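Local coordinates for protein putative SAM-dependent O-methyltranferase (Podospora anserina, PDB 4YMH) that probably transfers a methyl group from S-adenosylmethionine to a hydroxyl oxygen of a substrate, at residues R51-W56 against L170-F175; L220-P223 against T229-R232. One frame throughout, in Å; residues are numbered along the deposited sequence.

Interaction 1 of 2, residues R51-W56 against L170-F175; sequences RLQGSW and LCDNVF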
# COMPACT_ATOMS: atom_id res chain seq x y z
N ARG A 51 -1.51 -14.46 -5.90
CA ARG A 51 -2.91 -14.40 -5.49
C ARG A 51 -3.19 -13.22 -4.55
O ARG A 51 -4.22 -12.54 -4.67
CB ARG A 51 -3.32 -15.71 -4.82
CG ARG A 51 -3.30 -16.92 -5.75
CD ARG A 51 -3.72 -18.20 -5.04
NE ARG A 51 -5.05 -18.09 -4.42
CZ ARG A 51 -5.82 -19.13 -4.12
NH1 ARG A 51 -5.43 -20.36 -4.40
NH2 ARG A 51 -7.00 -18.93 -3.55
N LEU A 52 -2.27 -12.99 -3.62
CA LEU A 52 -2.42 -11.87 -2.68
C LEU A 52 -2.46 -10.55 -3.46
O LEU A 52 -3.28 -9.67 -3.18
CB LEU A 52 -1.27 -11.86 -1.66
CG LEU A 52 -1.32 -10.76 -0.59
CD1 LEU A 52 -2.61 -10.86 0.22
CD2 LEU A 52 -0.09 -10.87 0.33
N GLN A 53 -1.59 -10.42 -4.47
CA GLN A 53 -1.60 -9.23 -5.30
C GLN A 53 -2.91 -9.09 -6.03
O GLN A 53 -3.41 -7.98 -6.23
CB GLN A 53 -0.45 -9.24 -6.32
CG GLN A 53 0.91 -8.99 -5.74
CD GLN A 53 1.99 -9.00 -6.81
OE1 GLN A 53 2.64 -10.02 -7.03
NE2 GLN A 53 2.17 -7.87 -7.49
N GLY A 54 -3.50 -10.22 -6.43
CA GLY A 54 -4.84 -10.20 -7.00
C GLY A 54 -5.88 -9.61 -6.06
O GLY A 54 -6.70 -8.77 -6.45
N SER A 55 -5.86 -10.06 -4.82
CA SER A 55 -6.76 -9.49 -3.80
C SER A 55 -6.52 -7.98 -3.65
O SER A 55 -7.47 -7.22 -3.50
CB SER A 55 -6.57 -10.19 -2.47
OG SER A 55 -6.95 -11.55 -2.59
N TRP A 56 -5.26 -7.57 -3.71
CA TRP A 56 -4.92 -6.15 -3.60
C TRP A 56 -5.48 -5.33 -4.77
O TRP A 56 -6.01 -4.24 -4.58
CB TRP A 56 -3.40 -5.99 -3.51
CG TRP A 56 -2.89 -4.61 -3.74
CD1 TRP A 56 -3.04 -3.52 -2.93
CD2 TRP A 56 -2.11 -4.17 -4.86
NE1 TRP A 56 -2.40 -2.43 -3.47
CE2 TRP A 56 -1.83 -2.80 -4.66
CE3 TRP A 56 -1.62 -4.80 -6.01
CZ2 TRP A 56 -1.08 -2.06 -5.56
CZ3 TRP A 56 -0.88 -4.06 -6.90
CH2 TRP A 56 -0.61 -2.70 -6.67
N LEU A 170 0.29 2.94 -10.65
CA LEU A 170 0.93 1.91 -9.85
C LEU A 170 1.92 1.17 -10.71
O LEU A 170 1.53 0.56 -11.70
CB LEU A 170 -0.11 0.94 -9.30
CG LEU A 170 -1.21 1.60 -8.45
CD1 LEU A 170 -2.33 0.63 -8.15
CD2 LEU A 170 -0.60 2.16 -7.16
N CYS A 171 3.18 1.22 -10.34
CA CYS A 171 4.24 0.54 -11.10
C CYS A 171 4.75 -0.66 -10.32
O CYS A 171 5.19 -0.53 -9.17
CB CYS A 171 5.39 1.50 -11.40
SG CYS A 171 4.88 3.07 -12.17
N ASP A 172 4.70 -1.83 -10.95
CA ASP A 172 4.99 -3.11 -10.29
C ASP A 172 6.44 -3.58 -10.50
O ASP A 172 7.09 -3.21 -11.48
CB ASP A 172 4.01 -4.16 -10.80
CG ASP A 172 3.80 -5.29 -9.83
OD1 ASP A 172 3.94 -5.05 -8.62
OD2 ASP A 172 3.48 -6.41 -10.28
N ASN A 173 6.93 -4.41 -9.58
CA ASN A 173 8.28 -4.98 -9.66
C ASN A 173 9.41 -3.97 -9.67
O ASN A 173 10.49 -4.25 -10.20
CB ASN A 173 8.43 -5.84 -10.92
CG ASN A 173 7.50 -7.02 -10.92
OD1 ASN A 173 6.58 -7.11 -11.73
ND2 ASN A 173 7.74 -7.95 -10.00
N VAL A 174 9.21 -2.80 -9.06
CA VAL A 174 10.23 -1.76 -9.15
C VAL A 174 11.53 -2.14 -8.41
O VAL A 174 12.61 -1.62 -8.73
CB VAL A 174 9.63 -0.41 -8.64
CG1 VAL A 174 10.64 0.73 -8.69
CG2 VAL A 174 8.46 -0.05 -9.54
N PHE A 175 11.45 -3.05 -7.45
CA PHE A 175 12.65 -3.48 -6.72
C PHE A 175 13.54 -4.43 -7.51
O PHE A 175 14.69 -4.63 -7.16
CB PHE A 175 12.27 -4.19 -5.41
CG PHE A 175 11.83 -3.25 -4.31
CD1 PHE A 175 12.00 -1.88 -4.41
CD2 PHE A 175 11.26 -3.77 -3.16
CE1 PHE A 175 11.61 -1.04 -3.38
CE2 PHE A 175 10.86 -2.92 -2.12
CZ PHE A 175 11.03 -1.56 -2.23
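The first turn of helix 51-64 faces the carboxyl end of strand 167-171 and the loop that follows, the nearest CA atoms, those of Gln53 and Asp172, being 10.3 Å apart, so that the contact is made by side chains alone, with Gln53 and Trp56 supplying most of the reach. Gln53 reaches over with its chain extended beyond CG (chi2 -179°) and presents its amide nitrogen to the carboxylate of Asp172. NE2 gives a weak hydrogen bond to OD2 of Asp172, 3.4 Å long and bent to 140° at the hydrogen. The amide and carboxylate planes are 57° apart, and NE2 of Gln53 is also 3.5 Å from OD1 of Asp172. One turn along the helix, the benzo ring of Trp56 meets Leu170, the two side chains coming from opposite directions. CD1 of Leu170 lies 3.9 Å from CZ2 of Trp56, and Phe225 meets the same indole. A polar pair thus stands beside an apolar one. The side chain of Asp172 lies about 5 Å from the bound S-adenosyl-L-homocysteine, and Gln53 is close to Ser49, which binds it; the contact therefore borders the cofactor pocket at the carboxyl ends of the parallel strands, where class I methyltransferases of Rossmann-like fold hold the cofactor.

Interaction 2 of 2, residues L220-P223 against T229-R232; sequences LLLP and TQIR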
# COMPACT_ATOMS: atom_id res chain seq x y z
N LEU A 220 5.62 7.82 -4.24
CA LEU A 220 5.86 6.99 -3.07
C LEU A 220 6.28 5.61 -3.52
O LEU A 220 5.49 4.90 -4.15
CB LEU A 220 4.62 6.87 -2.19
CG LEU A 220 4.81 5.90 -1.03
CD1 LEU A 220 5.86 6.49 -0.06
CD2 LEU A 220 3.49 5.65 -0.31
N LEU A 221 7.51 5.24 -3.20
CA LEU A 221 8.00 3.90 -3.49
C LEU A 221 7.71 3.03 -2.29
O LEU A 221 8.41 3.07 -1.28
CB LEU A 221 9.50 3.93 -3.83
CG LEU A 221 10.14 2.57 -4.16
CD1 LEU A 221 9.26 1.68 -5.03
CD2 LEU A 221 11.54 2.76 -4.80
N LEU A 222 6.63 2.26 -2.42
CA LEU A 222 6.10 1.41 -1.36
C LEU A 222 6.80 0.05 -1.30
O LEU A 222 6.80 -0.71 -2.30
CB LEU A 222 4.60 1.22 -1.59
CG LEU A 222 3.72 0.96 -0.37
CD1 LEU A 222 3.87 2.09 0.62
CD2 LEU A 222 2.27 0.80 -0.82
N PRO A 223 7.39 -0.27 -0.13
CA PRO A 223 8.14 -1.53 -0.01
C PRO A 223 7.18 -2.71 0.25
O PRO A 223 7.21 -3.33 1.32
CB PRO A 223 9.07 -1.29 1.18
CG PRO A 223 8.26 -0.35 2.06
CD PRO A 223 7.46 0.53 1.11
N THR A 229 5.72 1.44 -7.05
CA THR A 229 5.78 2.89 -7.08
C THR A 229 4.39 3.47 -7.33
O THR A 229 3.74 3.17 -8.32
CB THR A 229 6.76 3.41 -8.14
OG1 THR A 229 8.06 2.84 -7.90
CG2 THR A 229 6.85 4.91 -8.05
N GLN A 230 3.92 4.31 -6.39
CA GLN A 230 2.67 5.05 -6.54
C GLN A 230 2.99 6.44 -7.05
O GLN A 230 3.85 7.14 -6.51
CB GLN A 230 1.93 5.16 -5.19
CG GLN A 230 1.60 3.81 -4.57
CD GLN A 230 0.81 3.91 -3.28
OE1 GLN A 230 0.59 5.00 -2.75
NE2 GLN A 230 0.37 2.77 -2.78
N ILE A 231 2.28 6.87 -8.09
CA ILE A 231 2.51 8.18 -8.67
C ILE A 231 1.19 8.93 -8.76
O ILE A 231 0.20 8.38 -9.23
CB ILE A 231 3.14 8.09 -10.08
CG1 ILE A 231 4.44 7.26 -10.04
CG2 ILE A 231 3.39 9.48 -10.64
CD1 ILE A 231 5.03 6.98 -11.44
N ARG A 232 1.17 10.19 -8.30
CA ARG A 232 -0.03 11.01 -8.48
C ARG A 232 0.38 12.38 -8.97
O ARG A 232 1.53 12.77 -8.84
CB ARG A 232 -0.83 11.13 -7.17
CG ARG A 232 -0.11 11.89 -6.07
CD ARG A 232 -0.93 12.03 -4.77
NE ARG A 232 -2.08 12.93 -4.93
CZ ARG A 232 -2.06 14.24 -4.65
NH1 ARG A 232 -0.95 14.82 -4.18
NH2 ARG A 232 -3.15 14.97 -4.84
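Leu220 and Gln230 face each other as an antiparallel hydrogen-bonded pair, joined through their backbones by two bonds. N of Leu220 donates to O of Gln230 over 3.0 Å. In return N of Gln230 donates to O of Leu220 over 2.8 Å, and both bonds are nearly straight at the hydrogen (167° and 171°). The same oxygen of Leu220 also receives a CA-H...O contact from Thr229. The next pair, Leu221 with Thr229, is non-hydrogen-bonded.

These strands, 217-222 and 228-233, form a beta hairpin whose second strand lies beside strand 167-171. The hairpin extends the parallel sheet, with 228-233 alone reversed and 217-222 again running with the others. The strand order 3-2-1-4-5-7-6 is that of the class I methyltransferase fold, a Rossmann-like sheet with a reversed strand inserted before the last.

Side-chain packing divides between the two faces of the hairpin. On the face of Leu220, that residue and Gln230 run side by side in the same direction, CD2 of Leu220 lying 3.8 Å from OE1 of Gln230. The other end of the amide meets Leu222, whose CD2 is 3.4 Å from NE2 of Gln230. The amide thus spans two leucine methyls, carried there by a chain extended beyond CG (chi2 -177°). On the opposite face Leu221 and Thr229 cross at an angle, with CD1 of Leu221 3.3 Å from OG1 of Thr229, a methyl set against a hydroxyl.

Contacts between subunits complete the surroundings: Leu221 N is hydrogen-bonded to Ser24 OG of the second subunit, whose Phe59 packs on Gln230.

After two N-terminal helices the chain enters helix 51-64, runs through the first four parallel strands and their helices, and returns in strand 167-171, where interaction 1 closes a loop of 113 intervening residues. Interaction 2 opens only afterwards and closes a short one, five residues long, within the hairpin. The two are therefore in series, neither crossing nor nesting, yet they meet in space because strands 167-171 and 228-233 are neighbours in one sheet: Cys171 N probably bonds to Thr229 O, and Phe175 packs on Pro223. Together they link the helix beside the cofactor pocket, through the fifth parallel strand, to the hairpin at the edge of the sheet, and both touch the second subunit.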